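Local atomic coordinates of pectinesterase (Sitophilus oryzae, PDB entry 4PMH), a protein that probably helps digest plant cell walls by hydrolysing the methyl esters of pectin, releasing methanol and leaving free galacturonate units. Residues 26-32 with 211-215; 155-159 with 185-189; 287-293 with 328-334. One frame throughout, in Å; residues are numbered along the deposited sequence.

Interaction 1: residues 26-32 with 211-215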
# COMPACT_ATOMS: atom_id res chain seq x y z
N TYR A 26 -8.50 -14.62 2.20
CA TYR A 26 -8.43 -13.19 1.83
C TYR A 26 -8.76 -12.91 0.34
O TYR A 26 -9.28 -11.84 -0.02
CB TYR A 26 -7.04 -12.63 2.23
CG TYR A 26 -6.95 -12.15 3.65
CD1 TYR A 26 -6.68 -13.02 4.70
CD2 TYR A 26 -7.09 -10.80 3.95
CE1 TYR A 26 -6.60 -12.57 6.01
CE2 TYR A 26 -7.02 -10.34 5.25
CZ TYR A 26 -6.78 -11.23 6.27
OH TYR A 26 -6.69 -10.76 7.54
N LEU A 27 -8.49 -13.88 -0.53
CA LEU A 27 -8.77 -13.77 -1.94
C LEU A 27 -10.27 -13.78 -2.25
O LEU A 27 -10.69 -13.24 -3.28
CB LEU A 27 -8.06 -14.89 -2.73
CG LEU A 27 -6.57 -14.74 -3.03
CD1 LEU A 27 -6.00 -16.08 -3.50
CD2 LEU A 27 -6.32 -13.64 -4.05
N GLN A 28 -11.06 -14.40 -1.38
CA GLN A 28 -12.51 -14.31 -1.46
C GLN A 28 -13.02 -14.75 -2.83
O GLN A 28 -13.88 -14.11 -3.41
CB GLN A 28 -12.96 -12.87 -1.14
CG GLN A 28 -12.68 -12.42 0.28
CD GLN A 28 -12.81 -10.91 0.43
OE1 GLN A 28 -13.93 -10.38 0.48
NE2 GLN A 28 -11.68 -10.20 0.52
N GLY A 29 -12.47 -15.82 -3.35
CA GLY A 29 -12.91 -16.38 -4.63
C GLY A 29 -12.13 -15.88 -5.83
O GLY A 29 -12.20 -16.49 -6.90
N TRP A 30 -11.39 -14.79 -5.68
CA TRP A 30 -10.53 -14.34 -6.77
C TRP A 30 -9.39 -15.34 -6.98
O TRP A 30 -8.75 -15.77 -6.04
CB TRP A 30 -9.99 -12.93 -6.50
CG TRP A 30 -8.99 -12.46 -7.51
CD1 TRP A 30 -8.98 -12.73 -8.86
CD2 TRP A 30 -7.86 -11.63 -7.26
NE1 TRP A 30 -7.91 -12.10 -9.46
CE2 TRP A 30 -7.20 -11.42 -8.50
CE3 TRP A 30 -7.33 -11.03 -6.11
CZ2 TRP A 30 -6.04 -10.66 -8.60
CZ3 TRP A 30 -6.19 -10.26 -6.22
CH2 TRP A 30 -5.55 -10.08 -7.46
N SER A 31 -9.19 -15.72 -8.23
CA SER A 31 -8.09 -16.60 -8.60
C SER A 31 -7.14 -15.81 -9.51
O SER A 31 -7.39 -15.66 -10.72
CB SER A 31 -8.65 -17.82 -9.29
OG SER A 31 -9.71 -17.46 -10.16
N PRO A 32 -6.07 -15.25 -8.92
CA PRO A 32 -5.17 -14.35 -9.65
C PRO A 32 -4.45 -15.06 -10.79
O PRO A 32 -3.94 -16.16 -10.59
CB PRO A 32 -4.17 -13.91 -8.58
CG PRO A 32 -4.84 -14.18 -7.27
CD PRO A 32 -5.69 -15.39 -7.51
N VAL A 211 -15.53 -5.36 -2.15
CA VAL A 211 -14.52 -6.29 -2.60
C VAL A 211 -13.49 -5.52 -3.44
O VAL A 211 -13.75 -5.15 -4.59
CB VAL A 211 -15.21 -7.42 -3.40
CG1 VAL A 211 -14.22 -8.27 -4.18
CG2 VAL A 211 -16.01 -8.29 -2.45
N GLU A 212 -12.34 -5.24 -2.84
CA GLU A 212 -11.27 -4.45 -3.47
C GLU A 212 -9.95 -5.13 -3.09
O GLU A 212 -9.34 -4.78 -2.09
CB GLU A 212 -11.28 -2.99 -3.01
CG GLU A 212 -10.40 -2.07 -3.86
CD GLU A 212 -10.29 -0.64 -3.32
OE1 GLU A 212 -11.13 -0.22 -2.50
OE2 GLU A 212 -9.35 0.07 -3.69
N ARG A 213 -9.56 -6.11 -3.90
CA ARG A 213 -8.50 -7.03 -3.56
C ARG A 213 -7.21 -6.74 -4.33
O ARG A 213 -7.24 -6.42 -5.51
CB ARG A 213 -8.95 -8.46 -3.88
CG ARG A 213 -10.16 -8.88 -3.06
CD ARG A 213 -10.82 -10.12 -3.63
NE ARG A 213 -11.50 -9.83 -4.89
CZ ARG A 213 -12.43 -10.62 -5.45
NH1 ARG A 213 -12.81 -11.76 -4.87
NH2 ARG A 213 -13.00 -10.24 -6.59
N SER A 214 -6.10 -6.85 -3.62
CA SER A 214 -4.77 -6.69 -4.23
C SER A 214 -3.83 -7.73 -3.66
O SER A 214 -4.00 -8.17 -2.53
CB SER A 214 -4.21 -5.26 -4.05
OG SER A 214 -4.30 -4.80 -2.72
N TYR A 215 -2.88 -8.15 -4.49
CA TYR A 215 -1.98 -9.23 -4.17
C TYR A 215 -0.56 -8.80 -4.50
O TYR A 215 -0.22 -8.62 -5.69
CB TYR A 215 -2.33 -10.47 -4.98
CG TYR A 215 -1.86 -11.80 -4.41
CD1 TYR A 215 -0.78 -11.89 -3.54
CD2 TYR A 215 -2.49 -12.97 -4.77
CE1 TYR A 215 -0.37 -13.12 -3.02
CE2 TYR A 215 -2.08 -14.20 -4.27
CZ TYR A 215 -1.01 -14.25 -3.39
OH TYR A 215 -0.60 -15.47 -2.88

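Interaction 2: residues 155-159 with 185-189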
# COMPACT_ATOMS: atom_id res chain seq x y z
N LYS A 155 -6.66 3.17 -11.01
CA LYS A 155 -8.12 3.17 -10.87
C LYS A 155 -8.81 2.17 -11.80
O LYS A 155 -9.99 2.32 -12.05
CB LYS A 155 -8.67 4.57 -11.18
CG LYS A 155 -8.29 5.60 -10.13
CD LYS A 155 -8.75 7.01 -10.49
CE LYS A 155 -10.16 7.31 -10.01
NZ LYS A 155 -10.23 7.60 -8.55
N ALA A 156 -8.09 1.19 -12.34
CA ALA A 156 -8.69 0.17 -13.17
C ALA A 156 -8.47 -1.18 -12.52
O ALA A 156 -7.44 -1.40 -11.88
CB ALA A 156 -8.07 0.17 -14.57
N PRO A 157 -9.43 -2.10 -12.68
CA PRO A 157 -9.24 -3.46 -12.18
C PRO A 157 -8.27 -4.26 -13.03
O PRO A 157 -8.00 -3.89 -14.15
CB PRO A 157 -10.65 -4.08 -12.27
CG PRO A 157 -11.37 -3.28 -13.28
CD PRO A 157 -10.78 -1.89 -13.26
N ALA A 158 -7.72 -5.32 -12.47
CA ALA A 158 -6.96 -6.30 -13.26
C ALA A 158 -5.57 -5.85 -13.74
O ALA A 158 -4.96 -6.48 -14.62
CB ALA A 158 -7.80 -6.71 -14.48
N VAL A 159 -5.07 -4.76 -13.16
CA VAL A 159 -3.76 -4.29 -13.49
C VAL A 159 -2.71 -5.14 -12.79
O VAL A 159 -2.85 -5.46 -11.60
CB VAL A 159 -3.57 -2.81 -13.05
CG1 VAL A 159 -2.13 -2.39 -13.26
CG2 VAL A 159 -4.51 -1.92 -13.83
N SER A 185 -8.86 -0.10 -7.14
CA SER A 185 -9.69 -1.09 -7.81
C SER A 185 -9.38 -2.51 -7.41
O SER A 185 -8.42 -2.76 -6.70
CB SER A 185 -9.48 -0.99 -9.32
OG SER A 185 -9.99 0.22 -9.80
N ASP A 186 -10.18 -3.42 -7.92
CA ASP A 186 -10.15 -4.83 -7.55
C ASP A 186 -9.23 -5.60 -8.51
O ASP A 186 -9.07 -5.22 -9.67
CB ASP A 186 -11.59 -5.38 -7.61
CG ASP A 186 -11.73 -6.80 -7.02
OD1 ASP A 186 -11.11 -7.12 -5.99
OD2 ASP A 186 -12.51 -7.59 -7.60
N GLN A 187 -8.64 -6.68 -7.98
CA GLN A 187 -7.79 -7.61 -8.71
C GLN A 187 -6.48 -7.04 -9.22
O GLN A 187 -6.02 -7.38 -10.31
CB GLN A 187 -8.58 -8.32 -9.83
CG GLN A 187 -9.84 -8.95 -9.30
CD GLN A 187 -10.65 -9.67 -10.34
OE1 GLN A 187 -10.13 -10.10 -11.38
NE2 GLN A 187 -11.95 -9.82 -10.05
N ILE A 188 -5.86 -6.19 -8.40
CA ILE A 188 -4.55 -5.65 -8.69
C ILE A 188 -3.46 -6.60 -8.19
O ILE A 188 -3.52 -7.12 -7.07
CB ILE A 188 -4.31 -4.29 -8.02
CG1 ILE A 188 -5.49 -3.35 -8.25
CG2 ILE A 188 -3.04 -3.65 -8.56
CD1 ILE A 188 -5.96 -3.28 -9.68
N GLN A 189 -2.44 -6.81 -9.01
CA GLN A 189 -1.36 -7.70 -8.67
C GLN A 189 -0.06 -6.90 -8.79
O GLN A 189 0.18 -6.27 -9.82
CB GLN A 189 -1.33 -8.89 -9.63
CG GLN A 189 -2.58 -9.73 -9.65
CD GLN A 189 -2.54 -10.76 -10.76
OE1 GLN A 189 -3.11 -10.57 -11.82
NE2 GLN A 189 -1.83 -11.85 -10.53

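Interaction 3: residues 287-293 with 328-334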
# COMPACT_ATOMS: atom_id res chain seq x y z
N TYR A 287 6.57 0.85 15.60
CA TYR A 287 5.36 0.04 15.81
C TYR A 287 4.95 -0.67 14.53
O TYR A 287 5.14 -0.18 13.43
CB TYR A 287 4.24 0.90 16.28
CG TYR A 287 4.54 1.59 17.59
CD1 TYR A 287 4.33 0.94 18.80
CD2 TYR A 287 5.03 2.89 17.61
CE1 TYR A 287 4.59 1.56 20.00
CE2 TYR A 287 5.30 3.53 18.81
CZ TYR A 287 5.08 2.86 20.00
OH TYR A 287 5.34 3.50 21.17
N LEU A 288 4.40 -1.86 14.69
CA LEU A 288 3.86 -2.60 13.57
C LEU A 288 2.65 -1.89 12.96
O LEU A 288 2.44 -1.97 11.75
CB LEU A 288 3.46 -4.01 14.02
CG LEU A 288 4.61 -4.94 14.41
CD1 LEU A 288 4.05 -6.28 14.88
CD2 LEU A 288 5.62 -5.14 13.27
N GLY A 289 1.84 -1.22 13.78
CA GLY A 289 0.64 -0.61 13.23
C GLY A 289 -0.13 0.31 14.15
O GLY A 289 0.09 0.35 15.37
N ARG A 290 -1.02 1.07 13.51
CA ARG A 290 -2.06 1.83 14.19
C ARG A 290 -3.27 1.94 13.27
O ARG A 290 -3.15 1.86 12.05
CB ARG A 290 -1.57 3.23 14.57
CG ARG A 290 -1.33 4.18 13.40
CD ARG A 290 -0.76 5.49 13.93
NE ARG A 290 -0.41 6.41 12.86
CZ ARG A 290 -0.27 7.73 13.02
NH1 ARG A 290 -0.40 8.31 14.20
NH2 ARG A 290 0.02 8.48 11.97
N ALA A 291 -4.43 2.14 13.86
CA ALA A 291 -5.64 2.26 13.09
C ALA A 291 -5.67 3.63 12.43
O ALA A 291 -5.40 4.65 13.10
CB ALA A 291 -6.85 2.07 13.98
N TRP A 292 -5.94 3.63 11.12
CA TRP A 292 -6.30 4.87 10.42
C TRP A 292 -7.80 4.99 10.55
O TRP A 292 -8.56 4.29 9.89
CB TRP A 292 -5.84 4.90 8.96
CG TRP A 292 -6.28 6.16 8.22
CD1 TRP A 292 -6.55 7.40 8.77
CD2 TRP A 292 -6.47 6.30 6.81
NE1 TRP A 292 -6.91 8.30 7.77
CE2 TRP A 292 -6.86 7.64 6.56
CE3 TRP A 292 -6.33 5.42 5.73
CZ2 TRP A 292 -7.14 8.10 5.28
CZ3 TRP A 292 -6.62 5.88 4.46
CH2 TRP A 292 -7.01 7.21 4.24
N ASP A 293 -8.20 5.86 11.46
CA ASP A 293 -9.59 6.07 11.82
C ASP A 293 -10.10 7.18 10.89
O ASP A 293 -10.43 8.30 11.37
CB ASP A 293 -9.70 6.46 13.32
CG ASP A 293 -9.81 5.25 14.26
OD1 ASP A 293 -9.79 4.08 13.78
OD2 ASP A 293 -9.95 5.50 15.48
N PRO A 328 3.52 -3.51 20.21
CA PRO A 328 3.78 -3.17 18.81
C PRO A 328 2.66 -2.38 18.10
O PRO A 328 2.84 -1.99 16.94
CB PRO A 328 3.99 -4.54 18.16
CG PRO A 328 3.27 -5.50 19.03
CD PRO A 328 3.06 -4.89 20.38
N TRP A 329 1.53 -2.17 18.77
CA TRP A 329 0.38 -1.50 18.18
C TRP A 329 0.11 -0.20 18.93
O TRP A 329 -0.08 -0.23 20.14
CB TRP A 329 -0.83 -2.38 18.32
CG TRP A 329 -0.67 -3.76 17.79
CD1 TRP A 329 -0.74 -4.91 18.52
CD2 TRP A 329 -0.43 -4.16 16.44
NE1 TRP A 329 -0.55 -6.01 17.71
CE2 TRP A 329 -0.38 -5.58 16.43
CE3 TRP A 329 -0.29 -3.47 15.23
CZ2 TRP A 329 -0.16 -6.31 15.26
CZ3 TRP A 329 -0.07 -4.20 14.05
CH2 TRP A 329 -0.03 -5.61 14.08
N THR A 330 0.07 0.93 18.24
CA THR A 330 -0.05 2.22 18.92
C THR A 330 -1.39 2.96 18.66
O THR A 330 -2.30 2.43 18.01
CB THR A 330 1.18 3.12 18.64
OG1 THR A 330 1.16 4.24 19.52
CG2 THR A 330 1.18 3.61 17.21
N THR A 331 -1.49 4.18 19.20
CA THR A 331 -2.73 4.92 19.17
C THR A 331 -3.22 5.19 17.75
O THR A 331 -2.41 5.51 16.87
CB THR A 331 -2.53 6.26 19.91
OG1 THR A 331 -2.08 5.99 21.23
CG2 THR A 331 -3.82 7.04 19.99
N ALA A 332 -4.52 5.05 17.53
CA ALA A 332 -5.11 5.38 16.22
C ALA A 332 -4.95 6.86 15.88
O ALA A 332 -4.78 7.71 16.77
CB ALA A 332 -6.58 4.99 16.16
N THR A 333 -5.04 7.16 14.58
CA THR A 333 -4.93 8.55 14.08
C THR A 333 -5.94 9.52 14.73
O THR A 333 -5.69 10.73 14.79
CB THR A 333 -5.13 8.58 12.55
OG1 THR A 333 -6.45 8.11 12.22
CG2 THR A 333 -4.06 7.74 11.87
N SER A 334 -7.07 8.97 15.19
CA SER A 334 -8.11 9.70 15.90
C SER A 334 -7.80 10.02 17.36
O SER A 334 -8.48 10.86 17.97
CB SER A 334 -9.41 8.89 15.84
OG SER A 334 -9.29 7.65 16.53
O HOH W 1 -0.16 7.16 16.96
O HOH W 2 -4.69 1.80 16.81
O HOH W 3 -8.28 10.11 12.10

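Interaction 1: residues 26-32 with 211-215
Leu27, in helix 23-27, faces Arg213 at the start of strand 213-217, their CA atoms 6.9 Å apart. Here the helical chain breaks off: Gln28 takes up positive phi (56°), and a type I' turn from Leu27 to Trp30 is closed by the bond from Trp30 N to Leu27 O. The same oxygen accepts a second, bent hydrogen bond, from Arg213 NH1 at 3.0 Å, so the turn carbonyl is held by both the turn and the strand. Arg213 NH1 lies in the carbonyl plane of Leu27, although the oxygen sits 28° out of the guanidinium plane. Trp30 CB lies 3.4 Å above one face of the guanidinium and Val211 CG1 over the opposite face, both toward its rim. The second partner of the group is Asp186, in a salt bridge with NH2.

Strand 213-217 belongs to the long parallel sheet of a right-handed beta-helix, flanked by strands 188-191 and 233-237, and segment 26-32 runs across that sheet from the N-terminal part of the chain. With CG anti to the backbone N (chi1 174°), the Trp30 indole reaches the strand, its CE3 3.8 Å from Arg213 CB and its CZ3 4.1 Å from Tyr215 CB. Pro32 CG sits over the centre of one face of that indole and also meets the edge of the Tyr215 ring, 3.6 Å from CD2. Leu27 CD2 approaches the same Tyr215 CD2 at 4.0 Å, while the phenol hydroxyl is hydrogen-bonded to Glu237.

Interaction 2: residues 155-159 with 185-189
Val159 O is gripped from the neighbouring segment by two groups: Gln189 N donates a nearly straight hydrogen bond to it (2.9 Å, 167° at the hydrogen), and Ile188 CA adds a CA-H...O contact at 3.4 Å. The amide approaches almost in line with the carbonyl. Further back along the chain the direction of donation reverses, and Ala158 N gives its hydrogen to Asp186 O at 3.1 Å, lying in the plane of that carbonyl. Pro157 CB leans on the same Asp186 oxygen at 3.2 Å. A further CA-H...O contact links Ala158 CA to Gln187 O.

The two segments are equivalent turns in successive coils of the right-handed parallel beta-helix, 155-159 leading into strand 160-162 and 185-189 into strand 188-191. They stack residue on residue, Pro157 over Asp186, Ala158 over Gln187 and Val159 over Ile188, with paired CA atoms 4.8 to 5.1 Å apart. Ala158 and Gln187 both have positive phi, so the chain makes the same bend in each coil, and the bonds between coils begin in the turns and carry on into the sheet.

Side chains fill the inner side of this stack. Ile188 is folded back on itself, with chi1 and chi2 both at -48°, which brings CD1 to within 3.3 Å of Ala156 O and 4.2 Å of Val159 CB; both Ile188 and Val159 also touch Val154. Ser185 CB closes on Ala156 O at 3.3 Å. That carbonyl oxygen is thus buried against carbon atoms and has no polar partner in the model. On the outer side, Gln187 NE2 adds only a weak bond to the Asp186 carboxylate, whose main partner is Arg213. Gln189 turns its amide to Pro33 O and to the Gln160 side chain.

Interaction 3: residues 287-293 with 328-334
Thr330 CB makes a CH-pi contact over the centre of the Tyr287 ring, 3.7 Å from the centroid and 8° off the normal, while Pro328 O lies at the ring's edge. The Trp329 indole receives Leu288 CB over one face, 3.5 Å from CZ3, and Gly289 C lies at its edge, where any CB on the glycine would strike CZ3. Thr333 CG2 sits centrally over one face of the Arg290 guanidinium, and its OG1 meets the edge of the Trp292 ring. With only an alanine methyl in place of Tyr287, Thr330 would probably lose its aromatic cover and a gap is likely to open beside Val253.

Parallel strands 286-290 and 329-330, from successive coils of the beta-helix, are joined by Thr330 N to Gly289 O (2.9 Å). Beyond them, Thr333 N bonds to Ala291 O (2.9 Å). Thr333 OG1, at chi1 62°, returns to accept from Asp293 N (3.0 Å).

A water bridges Arg290 NH1 to Thr331 O, and NH2 forms a salt bridge with Asp226, the probable nucleophile. Arg290 and Trp292 probably bind substrate, as in related pectinesterases; Thr333 touches both and probably helps to position them.

Interactions 1 and 2 share one parallel sheet, with centres 10 Å apart. Tyr215 N lies 2.8 Å from Ile188 O, a probable hydrogen bond between neighbouring strands; the salt bridge from Arg213 NH2 to Asp186 OD2, 2.9 Å long, ties the two contacts together; and Trp30 CZ2 packs 3.5 Å from Gln187 CA. The N-terminal segment 26-32 thus reaches both coils. Interaction 3 stands apart, its centre 25 Å from that of interaction 1 and 27 Å from that of interaction 2, in coils farther along the chain. It alone reaches the probable active site: the Arg290 side chain is about 3 Å from that of Asp226 and about 6 Å from that of Gln199, the probable transition-state stabiliser.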